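GlcNAc-alpha-1,4-Gal-releasing endo-beta-galactosidase (Clostridium perfringens, PDB 1UPS) probably hydrolyses internal beta-galactosidic bonds of glycans as a member of glycoside hydrolase family 16, releasing GlcNAc-alpha-1,4-Gal. Local coordinates at residues A[335-340]-A[367-372]; A[347-352]-A[383-388]; A[290-295]-A[327-332]; A[354-359]-A[400-405]. One frame throughout, in Å; residues are numbered along the deposited sequence.

Overall arrangement
All four contacts lie on one side of the chain's centre, in the C-terminal part of the protein, whose short two-stranded pairings are consistent with a ricin-like beta-trefoil; they are away from the calcium site made by E37, N39, G72 and D272. Contact 3 and contact 1, centres about 9 Å apart, share the hairpin of strands 327-332 and 335-340. Contact 2 lies about 9 Å from the centre of contact 1, to which it is tied by S367 with E350 and Q369 with R384, and about 8 Å from that of contact 4, to which it is joined by the pairing of strands 346-348 and 357-359. Contacts 3 and 4 have centres about 17 Å apart and do not touch.

Contact 1 of 4, residues A[335-340]-A[367-372]; sequences YTLLKN and SAQWSE
The carboxylate oxygen OE1 of E372 is gripped twice: T336 OG1 donates to it over 2.7 Å, and the ammonium group of K329 forms a salt bridge with it. The threonine hydroxyl arrives on the anti side of the carboxylate, 32° out of its plane, the two side chains crossing at about a right angle. E372 OE2 is bonded to Y239 OH, so the same acid links this contact to strand 233-239 of the large antiparallel sheet. Glutamate suits the place because its two oxygens serve different neighbours.

T336 also carries the backbone joint. Its N donates to W370 O at 2.8 Å in a nearly straight bond (170°), and its own O accepts W370 N at 2.8 Å. This hydrogen-bonded antiparallel pair is a single bridge between short strands that run 111° apart. The region is probably a ricin-like beta-trefoil, and here the bridge joins strand 335-340 to strand 370-375. T336 O further meets the edge of the indole, 3.4 Å from W370 CD1; W370 CG stands beside its own backbone N, which turns that edge to the threonine carbonyl. The indole NE1 donates to L347 O.

Beyond the bridge, a water links the segments, accepting from L338 N at 2.9 Å and donating to A368 O at 2.7 Å. L337 lays its CG against the same A368 O. Toward the start of strand 335-340 the edge of the Y335 ring meets a hydroxyl, CE2 lying 3.2 Å from S371 OG, while Q369 CB packs on Y335 CB and Q369 OE1 accepts from R384 NH1.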
# COMPACT_ATOMS: atom_id res chain seq x y z
N TYR A 335 -11.09 0.06 -9.41
CA TYR A 335 -12.31 0.34 -8.66
C TYR A 335 -13.11 -0.95 -8.48
O TYR A 335 -12.93 -1.90 -9.22
CB TYR A 335 -13.18 1.37 -9.38
CG TYR A 335 -12.56 2.74 -9.42
CD1 TYR A 335 -11.66 3.09 -10.43
CD2 TYR A 335 -12.85 3.69 -8.44
CE1 TYR A 335 -11.08 4.34 -10.47
CE2 TYR A 335 -12.26 4.96 -8.47
CZ TYR A 335 -11.38 5.27 -9.49
OH TYR A 335 -10.78 6.52 -9.53
N THR A 336 -13.99 -0.96 -7.49
CA THR A 336 -14.81 -2.12 -7.19
C THR A 336 -16.19 -2.00 -7.80
O THR A 336 -16.82 -0.95 -7.69
CB THR A 336 -14.95 -2.21 -5.65
OG1 THR A 336 -13.66 -2.44 -5.08
CG2 THR A 336 -15.79 -3.41 -5.23
N LEU A 337 -16.68 -3.08 -8.41
CA LEU A 337 -18.11 -3.18 -8.72
C LEU A 337 -18.75 -4.17 -7.75
O LEU A 337 -18.15 -5.18 -7.41
CB LEU A 337 -18.34 -3.67 -10.16
CG LEU A 337 -17.84 -2.69 -11.23
CD1 LEU A 337 -16.38 -3.02 -11.57
CD2 LEU A 337 -18.73 -2.69 -12.49
N LEU A 338 -19.98 -3.88 -7.31
CA LEU A 338 -20.71 -4.76 -6.40
C LEU A 338 -21.90 -5.43 -7.11
O LEU A 338 -22.84 -4.76 -7.54
CB LEU A 338 -21.18 -3.98 -5.17
CG LEU A 338 -20.07 -3.38 -4.30
CD1 LEU A 338 -20.67 -2.36 -3.31
CD2 LEU A 338 -19.34 -4.49 -3.55
N LYS A 339 -21.86 -6.76 -7.19
CA LYS A 339 -22.83 -7.53 -7.94
C LYS A 339 -23.67 -8.42 -7.03
O LYS A 339 -23.14 -9.17 -6.20
CB LYS A 339 -22.10 -8.38 -8.99
CG LYS A 339 -23.01 -9.16 -9.94
CD LYS A 339 -22.17 -10.12 -10.76
CE LYS A 339 -22.88 -10.56 -12.03
N ASN A 340 -24.99 -8.32 -7.16
CA ASN A 340 -25.88 -9.24 -6.46
C ASN A 340 -25.82 -10.59 -7.15
O ASN A 340 -26.00 -10.67 -8.36
CB ASN A 340 -27.32 -8.71 -6.48
CG ASN A 340 -28.25 -9.52 -5.60
OD1 ASN A 340 -29.02 -10.36 -6.09
ND2 ASN A 340 -28.18 -9.29 -4.29
N SER A 367 -20.71 5.28 -12.76
CA SER A 367 -21.75 5.29 -11.72
C SER A 367 -21.86 3.94 -11.02
O SER A 367 -22.46 3.84 -9.94
CB SER A 367 -23.12 5.68 -12.29
OG SER A 367 -23.74 4.60 -12.96
N ALA A 368 -21.29 2.90 -11.64
CA ALA A 368 -21.33 1.55 -11.06
C ALA A 368 -19.98 1.12 -10.47
O ALA A 368 -19.80 -0.04 -10.07
CB ALA A 368 -21.79 0.54 -12.12
N GLN A 369 -19.05 2.07 -10.38
CA GLN A 369 -17.73 1.77 -9.85
C GLN A 369 -17.48 2.51 -8.53
O GLN A 369 -17.88 3.66 -8.37
CB GLN A 369 -16.67 2.15 -10.87
CG GLN A 369 -16.76 1.32 -12.14
CD GLN A 369 -15.71 1.73 -13.14
OE1 GLN A 369 -14.75 2.42 -12.77
NE2 GLN A 369 -15.87 1.32 -14.40
N TRP A 370 -16.81 1.82 -7.61
CA TRP A 370 -16.68 2.31 -6.24
C TRP A 370 -15.25 2.22 -5.70
O TRP A 370 -14.56 1.24 -5.94
CB TRP A 370 -17.63 1.50 -5.33
CG TRP A 370 -19.06 1.53 -5.80
CD1 TRP A 370 -19.66 0.64 -6.65
CD2 TRP A 370 -20.06 2.48 -5.44
NE1 TRP A 370 -20.97 0.99 -6.84
CE2 TRP A 370 -21.25 2.12 -6.11
CE3 TRP A 370 -20.08 3.62 -4.61
CZ2 TRP A 370 -22.45 2.84 -5.99
CZ3 TRP A 370 -21.26 4.35 -4.48
CH2 TRP A 370 -22.44 3.95 -5.17
N SER A 371 -14.80 3.26 -4.99
CA SER A 371 -13.56 3.20 -4.23
C SER A 371 -13.83 2.57 -2.86
O SER A 371 -14.79 2.94 -2.20
CB SER A 371 -12.97 4.60 -4.03
OG SER A 371 -12.66 5.21 -5.26
N GLU A 372 -12.98 1.63 -2.45
CA GLU A 372 -13.07 1.02 -1.12
C GLU A 372 -12.14 1.73 -0.15
O GLU A 372 -10.93 1.84 -0.39
CB GLU A 372 -12.66 -0.44 -1.20
CG GLU A 372 -13.77 -1.42 -1.44
CD GLU A 372 -13.25 -2.83 -1.60
OE1 GLU A 372 -13.56 -3.46 -2.63
OE2 GLU A 372 -12.53 -3.31 -0.69
O HOH W 1 -21.32 -1.86 -8.85

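Contact 2 of 4, residues A[347-352]-A[383-388]; sequences LNIENQ and NRWKPN
A type I beta turn from I349 to Q352 and a loop opened by an Asx motif at N383 meet here in the apparent beta-trefoil region, and the tryptophan W385 is wedged against the turn. The edge of the indole meets I349 O, which lies in the ring plane 3.6 Å from CZ3; the backbone O of E350 is also 3.6 Å from W385 CZ3. I349 O is at the same time the acceptor that closes the turn, receiving Q352 N. Q352, at the end of the turn, has a left-handed backbone conformation, and its side chain extends toward W385.

There the amide of Q352 crosses W385 at about a right angle, its plane 63° from that of the ring, with NE2 3.4 Å from CH2. Its OE1 touches the chain of K386, 3.5 Å from CE. K386 bends at chi2 (-68°), which lays its CE over the centre of one indole face, 3.6 Å above the plane; a long flexible lysine can thus cover the ring with methylene groups.

Deeper down, I349 and N383 approach from opposite directions, and the isoleucine methyl CD1 rests 3.6 Å from both CG and OD1 of the amide. Asparagine suits this place because its two ends do separate work: ND2 donates to S367 O, fastening the loop to contact 1, while OD1 holds the loop by accepting K386 N at 2.9 Å, in its carbonyl plane and on a lone pair.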
# COMPACT_ATOMS: atom_id res chain seq x y z
N LEU A 347 -24.62 -2.62 -8.39
CA LEU A 347 -25.05 -1.42 -7.68
C LEU A 347 -24.52 -0.18 -8.39
O LEU A 347 -23.34 -0.10 -8.71
CB LEU A 347 -24.52 -1.46 -6.25
CG LEU A 347 -25.05 -2.65 -5.44
CD1 LEU A 347 -24.70 -2.43 -3.94
CD2 LEU A 347 -26.55 -2.83 -5.64
N ASN A 348 -25.41 0.78 -8.65
CA ASN A 348 -25.03 1.97 -9.40
C ASN A 348 -25.91 3.15 -9.06
O ASN A 348 -26.92 2.99 -8.38
CB ASN A 348 -25.09 1.70 -10.91
CG ASN A 348 -26.50 1.58 -11.42
OD1 ASN A 348 -27.07 2.55 -11.92
ND2 ASN A 348 -27.08 0.37 -11.30
N ILE A 349 -25.50 4.34 -9.52
CA ILE A 349 -26.27 5.58 -9.27
C ILE A 349 -26.53 6.39 -10.55
O ILE A 349 -26.64 7.63 -10.50
CB ILE A 349 -25.61 6.46 -8.16
CG1 ILE A 349 -24.26 7.05 -8.60
CG2 ILE A 349 -25.49 5.67 -6.83
CD1 ILE A 349 -23.70 8.13 -7.65
N GLU A 350 -26.67 5.70 -11.67
CA GLU A 350 -26.81 6.36 -12.99
C GLU A 350 -27.90 7.45 -13.05
O GLU A 350 -27.68 8.52 -13.63
CB GLU A 350 -27.03 5.33 -14.10
CG GLU A 350 -26.90 5.92 -15.52
CD GLU A 350 -25.47 6.22 -15.94
OE1 GLU A 350 -25.28 6.80 -17.04
OE2 GLU A 350 -24.52 5.89 -15.19
N ASN A 351 -29.06 7.17 -12.45
CA ASN A 351 -30.18 8.11 -12.52
C ASN A 351 -30.20 9.16 -11.40
O ASN A 351 -31.08 10.03 -11.39
CB ASN A 351 -31.52 7.37 -12.63
CG ASN A 351 -31.71 6.68 -13.97
OD1 ASN A 351 -31.79 7.34 -15.02
ND2 ASN A 351 -31.79 5.34 -13.95
N GLN A 352 -29.24 9.07 -10.48
CA GLN A 352 -29.04 10.05 -9.41
C GLN A 352 -30.34 10.37 -8.66
O GLN A 352 -30.80 11.53 -8.63
CB GLN A 352 -28.39 11.33 -9.94
CG GLN A 352 -26.99 11.14 -10.52
CD GLN A 352 -26.35 12.46 -10.92
OE1 GLN A 352 -25.79 13.16 -10.08
NE2 GLN A 352 -26.47 12.83 -12.20
N ASN A 383 -18.33 6.63 -4.62
CA ASN A 383 -18.60 6.47 -6.05
C ASN A 383 -17.49 7.07 -6.92
O ASN A 383 -16.89 8.07 -6.55
CB ASN A 383 -19.95 7.09 -6.40
CG ASN A 383 -20.43 6.68 -7.75
OD1 ASN A 383 -20.37 7.45 -8.71
ND2 ASN A 383 -20.91 5.43 -7.86
N ARG A 384 -17.20 6.44 -8.07
CA ARG A 384 -16.19 7.00 -8.98
C ARG A 384 -16.74 8.20 -9.76
O ARG A 384 -16.08 9.25 -9.86
CB ARG A 384 -15.69 5.93 -9.96
CG ARG A 384 -14.51 6.42 -10.82
CD ARG A 384 -14.19 5.51 -11.97
NE ARG A 384 -12.99 5.96 -12.68
CZ ARG A 384 -12.32 5.22 -13.56
NH1 ARG A 384 -12.73 4.00 -13.87
NH2 ARG A 384 -11.23 5.72 -14.15
N TRP A 385 -17.93 8.04 -10.32
CA TRP A 385 -18.56 9.09 -11.13
C TRP A 385 -18.81 10.34 -10.28
O TRP A 385 -18.54 11.47 -10.72
CB TRP A 385 -19.89 8.57 -11.69
CG TRP A 385 -20.57 9.47 -12.70
CD1 TRP A 385 -19.97 10.26 -13.66
CD2 TRP A 385 -21.97 9.65 -12.85
NE1 TRP A 385 -20.93 10.92 -14.39
CE2 TRP A 385 -22.17 10.57 -13.91
CE3 TRP A 385 -23.10 9.13 -12.19
CZ2 TRP A 385 -23.45 10.97 -14.32
CZ3 TRP A 385 -24.36 9.52 -12.60
CH2 TRP A 385 -24.53 10.44 -13.66
N LYS A 386 -19.29 10.12 -9.06
CA LYS A 386 -19.59 11.21 -8.13
C LYS A 386 -18.83 11.02 -6.82
O LYS A 386 -19.40 10.52 -5.84
CB LYS A 386 -21.10 11.31 -7.87
CG LYS A 386 -21.99 11.50 -9.11
CD LYS A 386 -21.81 12.87 -9.76
CE LYS A 386 -22.50 12.91 -11.13
NZ LYS A 386 -22.15 14.14 -11.91
N PRO A 387 -17.55 11.40 -6.81
CA PRO A 387 -16.65 11.06 -5.71
C PRO A 387 -16.94 11.69 -4.34
O PRO A 387 -16.22 11.38 -3.37
CB PRO A 387 -15.27 11.46 -6.25
CG PRO A 387 -15.55 12.53 -7.22
CD PRO A 387 -16.86 12.17 -7.86
N ASN A 388 -17.95 12.56 -4.24
CA ASN A 388 -18.40 13.01 -2.91
C ASN A 388 -19.45 12.09 -2.28
O ASN A 388 -19.85 12.29 -1.14
CB ASN A 388 -18.95 14.44 -2.98
CG ASN A 388 -17.85 15.49 -3.07
OD1 ASN A 388 -16.75 15.31 -2.52
ND2 ASN A 388 -18.14 16.58 -3.76

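Contact 3 of 4, residues A[290-295]-A[327-332]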
# COMPACT_ATOMS: atom_id res chain seq x y z
N ASN A 290 -15.29 -15.69 -4.59
CA ASN A 290 -15.75 -15.31 -3.24
C ASN A 290 -17.15 -14.71 -3.26
O ASN A 290 -17.50 -13.96 -4.17
CB ASN A 290 -14.79 -14.27 -2.63
CG ASN A 290 -13.50 -14.89 -2.11
OD1 ASN A 290 -13.16 -16.04 -2.41
ND2 ASN A 290 -12.75 -14.10 -1.34
N ASN A 291 -17.94 -15.04 -2.23
CA ASN A 291 -19.23 -14.42 -2.04
C ASN A 291 -19.20 -13.71 -0.69
O ASN A 291 -18.42 -14.11 0.20
CB ASN A 291 -20.35 -15.46 -2.08
CG ASN A 291 -20.41 -16.21 -3.40
OD1 ASN A 291 -20.22 -15.62 -4.46
ND2 ASN A 291 -20.64 -17.52 -3.34
N TYR A 292 -20.00 -12.66 -0.55
CA TYR A 292 -20.00 -11.84 0.67
C TYR A 292 -21.40 -11.48 1.13
O TYR A 292 -22.29 -11.19 0.31
CB TYR A 292 -19.26 -10.52 0.44
CG TYR A 292 -17.84 -10.69 0.01
CD1 TYR A 292 -16.80 -10.72 0.95
CD2 TYR A 292 -17.52 -10.78 -1.35
CE1 TYR A 292 -15.45 -10.88 0.54
CE2 TYR A 292 -16.19 -10.94 -1.77
CZ TYR A 292 -15.17 -10.98 -0.82
OH TYR A 292 -13.87 -11.14 -1.25
N LEU A 293 -21.59 -11.46 2.46
CA LEU A 293 -22.71 -10.73 3.04
C LEU A 293 -22.18 -9.32 3.28
O LEU A 293 -20.96 -9.14 3.41
CB LEU A 293 -23.14 -11.35 4.38
CG LEU A 293 -23.63 -12.80 4.34
CD1 LEU A 293 -23.86 -13.32 5.76
CD2 LEU A 293 -24.92 -12.88 3.51
N ILE A 294 -23.06 -8.32 3.33
CA ILE A 294 -22.65 -6.94 3.58
C ILE A 294 -23.50 -6.36 4.70
O ILE A 294 -24.71 -6.21 4.55
CB ILE A 294 -22.80 -6.07 2.29
CG1 ILE A 294 -21.99 -6.67 1.13
CG2 ILE A 294 -22.30 -4.64 2.56
CD1 ILE A 294 -22.18 -5.93 -0.22
N ARG A 295 -22.86 -6.05 5.82
CA ARG A 295 -23.56 -5.64 7.03
C ARG A 295 -23.25 -4.19 7.40
O ARG A 295 -22.09 -3.77 7.36
CB ARG A 295 -23.14 -6.56 8.17
CG ARG A 295 -23.96 -6.38 9.46
CD ARG A 295 -23.47 -7.25 10.63
NE ARG A 295 -24.59 -7.56 11.52
CZ ARG A 295 -24.51 -8.17 12.71
NH1 ARG A 295 -23.34 -8.58 13.20
NH2 ARG A 295 -25.62 -8.36 13.41
N TRP A 327 -23.33 -11.38 -2.29
CA TRP A 327 -22.72 -10.42 -3.24
C TRP A 327 -21.34 -10.86 -3.72
O TRP A 327 -20.64 -11.57 -3.02
CB TRP A 327 -22.60 -9.02 -2.58
CG TRP A 327 -23.91 -8.52 -2.06
CD1 TRP A 327 -24.50 -8.85 -0.88
CD2 TRP A 327 -24.82 -7.64 -2.73
NE1 TRP A 327 -25.71 -8.22 -0.75
CE2 TRP A 327 -25.94 -7.47 -1.88
CE3 TRP A 327 -24.80 -6.96 -3.96
CZ2 TRP A 327 -27.03 -6.65 -2.21
CZ3 TRP A 327 -25.89 -6.15 -4.30
CH2 TRP A 327 -26.98 -5.99 -3.42
N SER A 328 -20.97 -10.42 -4.93
CA SER A 328 -19.65 -10.68 -5.51
C SER A 328 -18.99 -9.33 -5.76
O SER A 328 -19.68 -8.32 -5.94
CB SER A 328 -19.78 -11.37 -6.88
OG SER A 328 -20.20 -12.71 -6.76
N LYS A 329 -17.67 -9.34 -5.81
CA LYS A 329 -16.92 -8.16 -6.24
C LYS A 329 -16.24 -8.39 -7.58
O LYS A 329 -15.77 -9.49 -7.88
CB LYS A 329 -15.87 -7.76 -5.21
CG LYS A 329 -16.42 -7.54 -3.81
CD LYS A 329 -15.29 -7.55 -2.78
CE LYS A 329 -14.70 -6.18 -2.63
NZ LYS A 329 -13.47 -6.23 -1.79
N GLU A 330 -16.20 -7.33 -8.37
CA GLU A 330 -15.46 -7.32 -9.62
C GLU A 330 -14.67 -6.03 -9.65
O GLU A 330 -15.05 -5.04 -9.00
CB GLU A 330 -16.41 -7.38 -10.80
CG GLU A 330 -17.02 -8.76 -11.00
CD GLU A 330 -18.09 -8.78 -12.07
OE1 GLU A 330 -17.98 -8.03 -13.06
OE2 GLU A 330 -19.04 -9.58 -11.94
N TYR A 331 -13.55 -6.04 -10.36
CA TYR A 331 -12.67 -4.88 -10.38
C TYR A 331 -12.46 -4.33 -11.81
O TYR A 331 -12.41 -5.10 -12.78
CB TYR A 331 -11.36 -5.19 -9.65
CG TYR A 331 -11.58 -5.76 -8.26
CD1 TYR A 331 -11.55 -7.15 -8.04
CD2 TYR A 331 -11.86 -4.93 -7.18
CE1 TYR A 331 -11.78 -7.67 -6.77
CE2 TYR A 331 -12.08 -5.45 -5.91
CZ TYR A 331 -12.05 -6.82 -5.71
OH TYR A 331 -12.27 -7.32 -4.45
N ARG A 332 -12.43 -3.01 -11.92
CA ARG A 332 -12.13 -2.33 -13.19
C ARG A 332 -11.42 -1.01 -12.90
O ARG A 332 -11.88 -0.23 -12.07
CB ARG A 332 -13.40 -2.08 -14.00
O HOH W 2 -16.16 -11.72 -5.43
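Two backbone hydrogen bonds join Y292 and W327. Y292 N donates to W327 O at 2.8 Å and W327 N returns a bond of equal length to Y292 O, each donor lying in the carbonyl plane of its acceptor. They make one hydrogen-bonded antiparallel pair; the short strands run 113° apart, so the pairing is a single bridge. N291 CA adds a C-H...O contact of 3.3 Å to W327 O.

Among apolar contacts, I294 CD1 sits over one face of the W327 indole, 3.8 Å from the centroid of the five-membered ring and only 20° off its normal, a CH-pi contact. With I294 CG1 anti to the carbonyl carbon, the slender end of the branched chain crosses the ring. Y292 O meets the indole edge instead, and W327 NE1 donates to L303 O. The methylenes of K329 pack on the phenol, with CD 3.6 Å from Y292 CE2; the lysine ammonium itself is held by E372.

Further polar links are made by water and N290. A water donates to N290 O at 2.9 Å and accepts K329 N at 2.8 Å, while N290 ND2 donates to Y292 OH.

A tryptophan in one hydrogen-bonded antiparallel bridge, its NE1 given to a backbone oxygen, recurs at W370, which pairs with T336 and donates to L347 O; the repetition is consistent with the internal pseudosymmetry of a beta-trefoil.

Contact 4 of 4, residues A[354-359]-A[400-405]; sequences GYIEHG and LQYGNV
The backbones of Y355 and Q401 run close together, and bonds on both sides of that pair join the loop before strand 357-359 to strand 401-403 of the probable beta-trefoil. Y402 N donates to G354 O at 3.2 Å, and I356 N donates to L400 O at 3.1 Å; both donors stand well above the carbonyl planes, 48° and 41°. Y402 holds CG between its backbone N and carbonyl carbon (chi1 70°), which brings the ring alongside G354, whose N makes a weak bond to Y402 OH at 3.1 Å. Glycine fits here because its backbone angles would jam a side chain against the preceding carbonyl.

I356 supplies the apolar part: its CG1 packs 3.6 Å from L400 CG, and its CD1 touches Y402 CB. Elsewhere, the Y355 ring and the Q401 chain lie side by side, pointing the same way.

Farther out, partners fix these side chains. Y355 OH bonds to E397, K311 makes a cation-pi contact with its ring, and Q401 OE1 accepts from S395 N. One water joins G354 O (2.7 Å) to Q401 NE2, another I356 O to L400 O.

The chemistry implies a divided role for I356 and L400: their side chains meet by apolar packing, while two backbone bonds, one weak bond to a phenol and waters serve the polar groups.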
# COMPACT_ATOMS: atom_id res chain seq x y z
N GLY A 354 -30.85 9.65 -5.38
CA GLY A 354 -30.58 9.65 -3.95
C GLY A 354 -30.49 8.24 -3.36
O GLY A 354 -30.09 8.07 -2.21
N TYR A 355 -30.86 7.24 -4.17
CA TYR A 355 -30.85 5.83 -3.74
C TYR A 355 -29.97 4.98 -4.64
O TYR A 355 -29.85 5.25 -5.85
CB TYR A 355 -32.28 5.26 -3.69
CG TYR A 355 -33.16 5.99 -2.70
CD1 TYR A 355 -33.19 5.61 -1.35
CD2 TYR A 355 -33.94 7.07 -3.11
CE1 TYR A 355 -33.99 6.31 -0.43
CE2 TYR A 355 -34.74 7.78 -2.21
CZ TYR A 355 -34.76 7.39 -0.87
OH TYR A 355 -35.56 8.09 0.02
N ILE A 356 -29.36 3.95 -4.06
CA ILE A 356 -28.59 3.00 -4.86
C ILE A 356 -29.56 2.24 -5.76
O ILE A 356 -30.59 1.74 -5.28
CB ILE A 356 -27.81 2.01 -3.95
CG1 ILE A 356 -26.83 2.75 -3.04
CG2 ILE A 356 -27.06 0.97 -4.81
CD1 ILE A 356 -25.68 3.46 -3.79
N GLU A 357 -29.23 2.15 -7.04
CA GLU A 357 -30.01 1.40 -8.02
C GLU A 357 -29.36 0.04 -8.27
O GLU A 357 -28.19 -0.15 -7.94
CB GLU A 357 -30.09 2.18 -9.35
CG GLU A 357 -30.73 3.56 -9.20
CD GLU A 357 -30.65 4.37 -10.48
OE1 GLU A 357 -31.32 3.98 -11.46
OE2 GLU A 357 -29.90 5.37 -10.50
N HIS A 358 -30.10 -0.89 -8.86
CA HIS A 358 -29.52 -2.17 -9.27
C HIS A 358 -30.00 -2.59 -10.66
O HIS A 358 -31.21 -2.62 -10.92
CB HIS A 358 -29.82 -3.29 -8.25
CG HIS A 358 -31.28 -3.44 -7.91
ND1 HIS A 358 -32.11 -4.31 -8.59
CD2 HIS A 358 -32.04 -2.85 -6.97
CE1 HIS A 358 -33.33 -4.24 -8.08
NE2 HIS A 358 -33.32 -3.36 -7.09
N GLY A 359 -29.05 -2.89 -11.54
CA GLY A 359 -29.37 -3.30 -12.90
C GLY A 359 -28.21 -3.97 -13.59
O GLY A 359 -27.06 -3.88 -13.16
N LEU A 400 -31.27 1.36 0.69
CA LEU A 400 -29.90 1.85 0.59
C LEU A 400 -29.81 3.19 -0.11
O LEU A 400 -30.37 3.38 -1.20
CB LEU A 400 -29.05 0.83 -0.19
CG LEU A 400 -27.54 0.91 -0.08
CD1 LEU A 400 -27.07 0.83 1.37
CD2 LEU A 400 -26.90 -0.24 -0.91
N GLN A 401 -29.09 4.12 0.51
CA GLN A 401 -28.94 5.49 -0.01
C GLN A 401 -27.52 5.74 -0.51
O GLN A 401 -26.61 4.97 -0.22
CB GLN A 401 -29.24 6.52 1.08
CG GLN A 401 -30.66 6.46 1.67
CD GLN A 401 -30.77 7.30 2.91
OE1 GLN A 401 -30.67 6.77 4.03
NE2 GLN A 401 -30.94 8.61 2.73
N TYR A 402 -27.33 6.83 -1.25
CA TYR A 402 -25.99 7.39 -1.40
C TYR A 402 -26.13 8.88 -1.05
O TYR A 402 -27.22 9.46 -1.18
CB TYR A 402 -25.39 7.21 -2.82
CG TYR A 402 -26.09 8.06 -3.85
CD1 TYR A 402 -27.15 7.54 -4.60
CD2 TYR A 402 -25.74 9.41 -4.03
CE1 TYR A 402 -27.82 8.33 -5.54
CE2 TYR A 402 -26.41 10.21 -4.94
CZ TYR A 402 -27.44 9.66 -5.69
OH TYR A 402 -28.10 10.48 -6.57
N GLY A 403 -25.03 9.48 -0.61
CA GLY A 403 -25.00 10.90 -0.31
C GLY A 403 -23.63 11.28 0.22
O GLY A 403 -22.76 10.42 0.39
N ASN A 404 -23.46 12.56 0.50
CA ASN A 404 -22.24 13.07 1.09
C ASN A 404 -22.41 13.09 2.62
O ASN A 404 -23.15 13.92 3.16
CB ASN A 404 -21.92 14.47 0.52
CG ASN A 404 -20.56 14.99 0.95
OD1 ASN A 404 -19.93 14.42 1.84
ND2 ASN A 404 -20.09 16.08 0.32
N VAL A 405 -21.78 12.14 3.29
CA VAL A 405 -21.85 12.05 4.75
C VAL A 405 -20.44 11.76 5.25
O VAL A 405 -19.63 11.18 4.51
CB VAL A 405 -22.88 10.96 5.25
CG1 VAL A 405 -24.25 11.16 4.59
CG2 VAL A 405 -22.36 9.54 5.04
O HOH W 3 -30.55 9.65 -0.07
O HOH W 4 -31.70 1.58 -2.75